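Local coordinates for protein putative branched-chain amino acid ABC transporter (Chromobacterium violaceum, PDB 4PYR) that is a putative lipoprotein of the LppC family with a periplasmic-binding-protein fold, may regulate an enzyme, and holds glutathione in the crystal, at residues 141-146 against 152-157; 127-130 against 135-138. All blocks are in the same frame, centred on the assembly; numbering follows the deposited sequence. Where two conformers were deposited one is given.

In the fold
In chain order, strand 125-129 runs into a short turn and helix 133-150, which leads through a second turn to strand 155-158, a beta-alpha-beta unit at one edge of the mixed sheet. Contact 2 closes the first turn, bringing 127-130 against 135-138 at the start of the helix. Contact 1 closes the second, setting 141-146 against 152-157. The two follow in series, neither nested nor crossed; their centres are about 10 Å apart, and both use helix 133-150. The neighbouring strands join them: Leu-127 N and O pair with Arg-155 O and Met-157 N, and Phe-142 packs on Leu-127. Near the N-terminal end of this helix, Arg-137 reaches the bound glutathione.

Contact 1 (141-146 against 152-157); sequences AFADEW and KPVRQM
Helix segment 141-146 comes nearest the chain of 152-157 where the CA atoms of Ala-143 and Val-154 stand 6.0 Å apart, and no direct hydrogen bond links the two segments. This is the second half of a beta-alpha-beta crossover, in which helix 133-150 turns back into strand 155-158 at the edge of the sheet. Val-154 carries the contact, its side chain crossing that of Trp-146 at about a right angle; its CB comes 3.5 Å from Trp-146 CD1. Its CG2, anti to the backbone N, lies over one face of the indole in a CH-pi contact, 4.1 Å from the centroid of the five-membered ring and 10° off the normal. The same methyl meets the edge of the Phe-142 ring at CE1, while CG1 rests on CA and CB of Ala-143. Arg-118 of helix 106-119 adds a cation-pi partner to Trp-146. Two residues on, the extended chain of Gln-156 brings OE1 to 3.8 Å from Ala-143 CB. At its indole edge Trp-146 CD1 also approaches Lys-152 O, at 3.7 Å. A water bridges the backbones, donating to Ala-143 O at 2.7 Å and accepting from Val-154 N at 2.9 Å.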
ATOM      1  N   ALA A 141      -4.460  -6.179 -12.902  1.00 17.10           N
ATOM      2  CA  ALA A 141      -4.366  -4.746 -12.758  1.00 17.18           C
ATOM      3  C   ALA A 141      -3.300  -4.152 -13.666  1.00 16.99           C
ATOM      4  O   ALA A 141      -3.495  -3.106 -14.255  1.00 19.64           O
ATOM      5  CB  ALA A 141      -4.150  -4.386 -11.304  1.00 18.33           C
ATOM      6  N   PHE A 142      -2.125  -4.834 -13.760  1.00 17.08           N
ATOM      7  CA  PHE A 142      -1.106  -4.384 -14.688  1.00 15.97           C
ATOM      8  C   PHE A 142      -1.629  -4.368 -16.146  1.00 17.39           C
ATOM      9  O   PHE A 142      -1.457  -3.405 -16.897  1.00 17.90           O
ATOM     10  CB  PHE A 142       0.160  -5.258 -14.542  1.00 16.05           C
ATOM     11  CG  PHE A 142       1.281  -4.820 -15.423  1.00 14.75           C
ATOM     12  CD1 PHE A 142       1.269  -5.074 -16.788  1.00 16.18           C
ATOM     13  CD2 PHE A 142       2.352  -4.127 -14.895  1.00 16.07           C
ATOM     14  CE1 PHE A 142       2.278  -4.611 -17.603  1.00 16.12           C
ATOM     15  CE2 PHE A 142       3.361  -3.673 -15.711  1.00 15.19           C
ATOM     16  CZ  PHE A 142       3.363  -3.938 -17.055  1.00 18.14           C
ATOM     17  N   ALA A 143      -2.198  -5.484 -16.545  1.00 17.55           N
ATOM     18  CA  ALA A 143      -2.626  -5.686 -17.900  1.00 19.55           C
ATOM     19  C   ALA A 143      -3.711  -4.667 -18.267  1.00 19.93           C
ATOM     20  O   ALA A 143      -3.681  -4.108 -19.354  1.00 20.33           O
ATOM     21  CB  ALA A 143      -3.147  -7.083 -18.044  1.00 20.57           C
ATOM     22  N   ASP A 144      -4.612  -4.416 -17.344  1.00 19.11           N
ATOM     23  CA  ASP A 144      -5.685  -3.427 -17.635  1.00 20.99           C
ATOM     24  C   ASP A 144      -5.099  -2.035 -17.853  1.00 17.68           C
ATOM     25  O   ASP A 144      -5.561  -1.267 -18.752  1.00 24.05           O
ATOM     26  CB  ASP A 144      -6.702  -3.396 -16.506  1.00 22.10           C
ATOM     27  CG  ASP A 144      -7.673  -4.581 -16.544  1.00 25.59           C
ATOM     28  OD1 ASP A 144      -7.689  -5.348 -17.534  1.00 29.15           O
ATOM     29  OD2 ASP A 144      -8.413  -4.790 -15.567  1.00 26.55           O
ATOM     30  N   GLU A 145      -4.169  -1.649 -16.978  1.00 19.34           N
ATOM     31  CA  GLU A 145      -3.530  -0.357 -17.091  1.00 18.61           C
ATOM     32  C   GLU A 145      -2.716  -0.221 -18.378  1.00 20.20           C
ATOM     33  O   GLU A 145      -2.774   0.789 -19.056  1.00 21.40           O
ATOM     34  CB  GLU A 145      -2.662  -0.078 -15.869  1.00 17.39           C
ATOM     35  CG  GLU A 145      -2.132   1.356 -15.831  1.00 18.24           C
ATOM     36  CD  GLU A 145      -3.206   2.417 -15.572  1.00 25.93           C
ATOM     37  OE1 GLU A 145      -4.293   2.180 -14.977  1.00 30.83           O
ATOM     38  OE2 GLU A 145      -2.901   3.566 -15.912  1.00 26.36           O
ATOM     39  N   TRP A 146      -1.951  -1.256 -18.722  1.00 18.43           N
ATOM     40  CA  TRP A 146      -1.162  -1.246 -19.952  1.00 19.27           C
ATOM     41  C   TRP A 146      -2.077  -1.031 -21.165  1.00 22.55           C
ATOM     42  O   TRP A 146      -1.796  -0.218 -22.038  1.00 21.82           O
ATOM     43  CB  TRP A 146      -0.377  -2.630 -20.123  1.00 20.64           C
ATOM     44  CG  TRP A 146       0.589  -2.524 -21.245  1.00 20.59           C
ATOM     45  CD1 TRP A 146       0.390  -2.854 -22.550  1.00 22.60           C
ATOM     46  CD2 TRP A 146       1.892  -1.964 -21.165  1.00 19.33           C
ATOM     47  NE1 TRP A 146       1.490  -2.520 -23.296  1.00 23.08           N
ATOM     48  CE2 TRP A 146       2.439  -1.993 -22.460  1.00 22.50           C
ATOM     49  CE3 TRP A 146       2.662  -1.451 -20.105  1.00 19.56           C
ATOM     50  CZ2 TRP A 146       3.708  -1.479 -22.749  1.00 22.44           C
ATOM     51  CZ3 TRP A 146       3.889  -0.969 -20.382  1.00 21.89           C
ATOM     52  CH2 TRP A 146       4.410  -0.976 -21.702  1.00 24.36           C
ATOM     53  N   LYS A 152      -3.467  -1.323 -26.753  1.00 31.73           N
ATOM     54  CA  LYS A 152      -3.278  -2.708 -27.230  1.00 33.01           C
ATOM     55  C   LYS A 152      -2.948  -3.508 -25.957  1.00 27.12           C
ATOM     56  O   LYS A 152      -2.388  -2.967 -25.008  1.00 29.05           O
ATOM     57  CB  LYS A 152      -2.110  -2.819 -28.234  1.00 29.49           C
ATOM     58  CG  LYS A 152      -2.294  -2.102 -29.579  1.00 45.14           C
ATOM     59  CD  LYS A 152      -3.081  -2.891 -30.630  1.00 40.01           C
ATOM     60  CE  LYS A 152      -3.216  -2.161 -31.968  1.00 45.47           C
ATOM     61  NZ  LYS A 152      -3.237  -3.074 -33.157  1.00 49.83           N
ATOM     62  N   PRO A 153      -3.315  -4.800 -25.920  1.00 27.96           N
ATOM     63  CA  PRO A 153      -2.992  -5.636 -24.743  1.00 26.76           C
ATOM     64  C   PRO A 153      -1.489  -5.863 -24.579  1.00 26.29           C
ATOM     65  O   PRO A 153      -0.709  -5.835 -25.562  1.00 27.27           O
ATOM     66  CB  PRO A 153      -3.733  -6.946 -25.046  1.00 27.28           C
ATOM     67  CG  PRO A 153      -3.956  -6.935 -26.487  1.00 25.82           C
ATOM     68  CD  PRO A 153      -4.065  -5.530 -26.951  1.00 29.72           C
ATOM     69  N   VAL A 154      -1.079  -6.051 -23.344  1.00 22.33           N
ATOM     70  CA  VAL A 154       0.289  -6.535 -23.077  1.00 21.05           C
ATOM     71  C   VAL A 154       0.344  -8.035 -23.317  1.00 22.24           C
ATOM     72  O   VAL A 154      -0.618  -8.721 -23.041  1.00 23.44           O
ATOM     73  CB  VAL A 154       0.714  -6.174 -21.640  1.00 20.70           C
ATOM     74  CG1 VAL A 154       0.015  -7.033 -20.592  1.00 20.46           C
ATOM     75  CG2 VAL A 154       2.217  -6.290 -21.470  1.00 21.17           C
ATOM     76  N   ARG A 155       1.469  -8.512 -23.841  0.50 22.18           N
ATOM     77  CA  ARG A 155       1.742  -9.956 -23.897  0.50 19.09           C
ATOM     78  C   ARG A 155       1.856 -10.502 -22.486  0.50 21.89           C
ATOM     79  O   ARG A 155       2.636 -10.006 -21.683  0.50 18.24           O
ATOM     80  CB  ARG A 155       3.040 -10.212 -24.647  0.50 23.74           C
ATOM     81  CG  ARG A 155       3.330 -11.687 -24.884  0.50 24.15           C
ATOM     82  CD  ARG A 155       3.944 -11.896 -26.259  0.50 27.75           C
ATOM     83  NE  ARG A 155       2.989 -11.512 -27.280  0.50 31.34           N
ATOM     84  CZ  ARG A 155       2.303 -12.376 -28.011  0.50 26.47           C
ATOM     85  NH1 ARG A 155       2.471 -13.664 -27.853  0.50 33.53           N
ATOM     86  NH2 ARG A 155       1.458 -11.946 -28.899  0.50 39.50           N
ATOM     87  N   GLN A 156       1.072 -11.531 -22.190  1.00 19.71           N
ATOM     88  CA  GLN A 156       0.942 -12.060 -20.853  1.00 18.39           C
ATOM     89  C   GLN A 156       1.082 -13.584 -20.855  1.00 18.85           C
ATOM     90  O   GLN A 156       0.434 -14.256 -21.647  1.00 20.11           O
ATOM     91  CB  GLN A 156      -0.412 -11.667 -20.311  1.00 20.07           C
ATOM     92  CG  GLN A 156      -0.676 -12.182 -18.942  1.00 21.01           C
ATOM     93  CD  GLN A 156      -2.004 -11.784 -18.391  1.00 23.74           C
ATOM     94  OE1 GLN A 156      -2.600 -10.757 -18.778  1.00 27.25           O
ATOM     95  NE2 GLN A 156      -2.464 -12.567 -17.446  1.00 22.17           N
HETATM   96  N   MSE A 157       1.912 -14.100 -19.954  0.50 19.73           N
HETATM   97  CA  MSE A 157       2.154 -15.527 -19.871  0.50 17.90           C
HETATM   98  C   MSE A 157       1.980 -15.982 -18.452  0.50 18.67           C
HETATM   99  O   MSE A 157       2.719 -15.489 -17.573  0.50 17.99           O
HETATM  100  CB  MSE A 157       3.576 -15.827 -20.330  0.50 21.22           C
HETATM  101  CG  MSE A 157       3.793 -15.373 -21.768  0.50 28.01           C
HETATM  102 SE   MSE A 157       5.327 -16.338 -22.538  0.50 44.36          SE
HETATM  103  CE  MSE A 157       4.726 -18.172 -22.139  0.50 24.43           C
TER
HETATM  104  O   HOH W   1      -3.254  -5.684 -21.505  1.00 25.80           O

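Contact 2 (127-130 against 135-138). With GSH (glutathione), chain B.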
ATOM      1  N   LEU A 127       4.506  -9.704 -19.562  1.00 16.05           N
ATOM      2  CA  LEU A 127       3.980  -9.811 -18.205  1.00 15.42           C
ATOM      3  C   LEU A 127       3.924 -11.270 -17.805  1.00 16.67           C
ATOM      4  O   LEU A 127       3.268 -12.088 -18.501  1.00 17.49           O
ATOM      5  CB  LEU A 127       2.571  -9.173 -18.115  1.00 14.82           C
ATOM      6  CG  LEU A 127       1.778  -9.348 -16.828  1.00 15.81           C
ATOM      7  CD1 LEU A 127       2.428  -8.627 -15.664  1.00 16.77           C
ATOM      8  CD2 LEU A 127       0.372  -8.801 -17.035  1.00 18.28           C
ATOM      9  N   VAL A 128       4.648 -11.631 -16.744  1.00 15.76           N
ATOM     10  CA  VAL A 128       4.659 -13.009 -16.298  1.00 15.47           C
ATOM     11  C   VAL A 128       3.897 -13.082 -15.017  1.00 16.06           C
ATOM     12  O   VAL A 128       4.170 -12.302 -14.109  1.00 16.13           O
ATOM     13  CB  VAL A 128       6.126 -13.458 -16.087  1.00 16.45           C
ATOM     14  CG1 VAL A 128       6.157 -14.851 -15.468  1.00 18.26           C
ATOM     15  CG2 VAL A 128       6.862 -13.361 -17.406  1.00 17.70           C
ATOM     16  N   VAL A 129       2.917 -13.980 -14.954  1.00 15.91           N
ATOM     17  CA  VAL A 129       1.987 -14.035 -13.825  1.00 15.45           C
ATOM     18  C   VAL A 129       1.929 -15.409 -13.141  1.00 16.60           C
ATOM     19  O   VAL A 129       1.690 -16.434 -13.798  1.00 18.41           O
ATOM     20  CB  VAL A 129       0.567 -13.671 -14.303  1.00 16.35           C
ATOM     21  CG1 VAL A 129      -0.341 -13.565 -13.103  1.00 18.59           C
ATOM     22  CG2 VAL A 129       0.582 -12.397 -15.128  1.00 16.62           C
ATOM     23  N   GLY A 130       2.149 -15.400 -11.820  1.00 17.72           N
ATOM     24  CA  GLY A 130       2.092 -16.600 -10.982  1.00 18.10           C
ATOM     25  C   GLY A 130       0.644 -17.066 -10.790  1.00 20.53           C
ATOM     26  O   GLY A 130      -0.323 -16.441 -11.289  1.00 22.48           O
ATOM     27  N   SER A 135      -0.609 -12.619  -6.988  1.00 19.16           N
ATOM     28  CA  SER A 135       0.014 -12.441  -8.273  1.00 18.03           C
ATOM     29  C   SER A 135      -1.062 -12.248  -9.340  1.00 17.21           C
ATOM     30  O   SER A 135      -0.875 -11.491 -10.269  1.00 15.78           O
ATOM     31  CB  SER A 135       0.815 -13.671  -8.626  1.00 20.30           C
ATOM     32  OG  SER A 135       1.927 -13.767  -7.761  1.00 21.22           O
ATOM     33  N   GLN A 136      -2.143 -12.995  -9.223  1.00 19.35           N
ATOM     34  CA  GLN A 136      -3.174 -12.920 -10.282  1.00 18.71           C
ATOM     35  C   GLN A 136      -3.880 -11.596 -10.239  1.00 19.80           C
ATOM     36  O   GLN A 136      -4.151 -11.073 -11.275  1.00 18.99           O
ATOM     37  CB  GLN A 136      -4.176 -14.064 -10.162  1.00 19.62           C
ATOM     38  CG  GLN A 136      -3.549 -15.427 -10.317  1.00 24.42           C
ATOM     39  CD  GLN A 136      -3.577 -15.954 -11.710  1.00 25.76           C
ATOM     40  OE1 GLN A 136      -3.350 -15.203 -12.681  1.00 29.55           O
ATOM     41  NE2 GLN A 136      -3.807 -17.286 -11.838  1.00 27.67           N
ATOM     42  N   ARG A 137      -4.051 -11.028  -9.050  1.00 19.10           N
ATOM     43  CA  ARG A 137      -4.630  -9.670  -8.915  1.00 18.56           C
ATOM     44  C   ARG A 137      -3.717  -8.626  -9.513  1.00 19.25           C
ATOM     45  O   ARG A 137      -4.164  -7.711 -10.203  1.00 20.19           O
ATOM     46  CB  ARG A 137      -4.869  -9.341  -7.460  1.00 20.38           C
ATOM     47  CG  ARG A 137      -6.130  -9.994  -6.917  1.00 22.89           C
ATOM     48  CD  ARG A 137      -6.351  -9.760  -5.413  1.00 28.68           C
ATOM     49  NE  ARG A 137      -6.373  -8.340  -5.099  1.00 29.65           N
ATOM     50  CZ  ARG A 137      -6.443  -7.818  -3.873  1.00 32.79           C
ATOM     51  NH1 ARG A 137      -6.490  -8.594  -2.790  1.00 39.63           N
ATOM     52  NH2 ARG A 137      -6.454  -6.500  -3.740  1.00 36.58           N
ATOM     53  N   LEU A 138      -2.402  -8.762  -9.253  1.00 17.35           N
ATOM     54  CA  LEU A 138      -1.433  -7.836  -9.807  1.00 17.76           C
ATOM     55  C   LEU A 138      -1.402  -7.889 -11.313  1.00 16.58           C
ATOM     56  O   LEU A 138      -1.290  -6.886 -12.008  1.00 16.98           O
ATOM     57  CB  LEU A 138      -0.005  -8.168  -9.283  1.00 18.11           C
ATOM     58  CG  LEU A 138       0.223  -7.768  -7.861  1.00 20.82           C
ATOM     59  CD1 LEU A 138       1.564  -8.279  -7.395  1.00 19.59           C
ATOM     60  CD2 LEU A 138       0.202  -6.276  -7.672  1.00 23.39           C
TER
HETATM   61  N1  GSH B 401     -10.732  -5.526  -2.806  1.00 38.10           N
HETATM   62  CA1 GSH B 401      -9.788  -6.621  -2.745  1.00 37.78           C
HETATM   63  C1  GSH B 401     -10.055  -7.664  -3.811  1.00 36.28           C
HETATM   64  O11 GSH B 401     -10.108  -7.339  -5.028  1.00 39.60           O
HETATM   65  O12 GSH B 401     -10.176  -8.860  -3.452  1.00 45.47           O
HETATM   66  CB1 GSH B 401      -9.813  -7.273  -1.357  1.00 36.77           C
HETATM   67  CG1 GSH B 401      -9.543  -6.298  -0.212  1.00 35.67           C
HETATM   68  CD1 GSH B 401      -8.154  -5.743  -0.298  1.00 36.57           C
HETATM   69  OE1 GSH B 401      -7.478  -5.981  -1.289  1.00 34.84           O
HETATM   70  N2  GSH B 401      -7.767  -5.016   0.774  1.00 39.56           N
HETATM   71  CA2 GSH B 401      -6.459  -4.369   0.946  1.00 40.65           C
HETATM   72  C2  GSH B 401      -5.669  -5.110   1.983  1.00 44.59           C
HETATM   73  O2  GSH B 401      -5.963  -6.309   1.935  1.00 47.15           O
HETATM   74  CB2 GSH B 401      -6.662  -2.913   1.321  1.00 43.88           C
HETATM   75  SG2 GSH B 401      -8.248  -2.342   0.731  1.00 47.24           S
HETATM   76  N3  GSH B 401      -4.752  -4.580   2.876  1.00 38.98           N
HETATM   77  CA3 GSH B 401      -4.137  -3.224   2.993  1.00 40.09           C
HETATM   78  C3  GSH B 401      -4.081  -2.604   4.392  1.00 42.73           C
HETATM   79  O31 GSH B 401      -3.134  -1.815   4.712  1.00 36.61           O
HETATM   80  O32 GSH B 401      -4.981  -2.894   5.206  1.00 36.41           O
HETATM   81  O   HOH W   2      -1.495 -16.756 -14.334  1.00 24.36           O
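Gly-130, Ser-135 and Val-129 bury the most surface here, with Gln-136 adding a polar flank. Ser-135 turns its CB to the backbone of Gly-130, 3.9 Å from Gly-130 N. With chi1 at -69°, Ser-135 OG stands beside its own backbone N, and its hydrogen bonds run to Asp-132 and to Gln-204. Val-129 CG1, anti to the backbone N, is the branch that meets the helix: it lies 3.6 Å from Ser-135 O and 3.5 Å from Gln-136 OE1. Together these contacts close the first turn of a beta-alpha-beta unit, in which strand 125-129 passes through a short loop into helix 133-150 of the periplasmic-binding-protein fold. The side chain of Gln-136 bends at chi2 (-93°) and folds back across Val-129 at about a right angle, bringing its CD to 3.3 Å from Gly-130 O. A water lies 2.9 Å from Gln-136 OE1 and 3.2 Å from Val-129 O, placed to bridge them, though with more acceptors in reach than protons. Arg-137 leaves the helix on a bond directed away from the strand, and its guanidinium reaches glutathione. Its NH2 donates to the ligand's OE1 at 2.7 Å, NH1 adds a weak bond to the same oxygen at 3.2 Å, and the ligand's C1 carboxylate carbon sits over the centre of one guanidinium face. NH2 also forms a salt bridge with Glu-107 of helix 106-119.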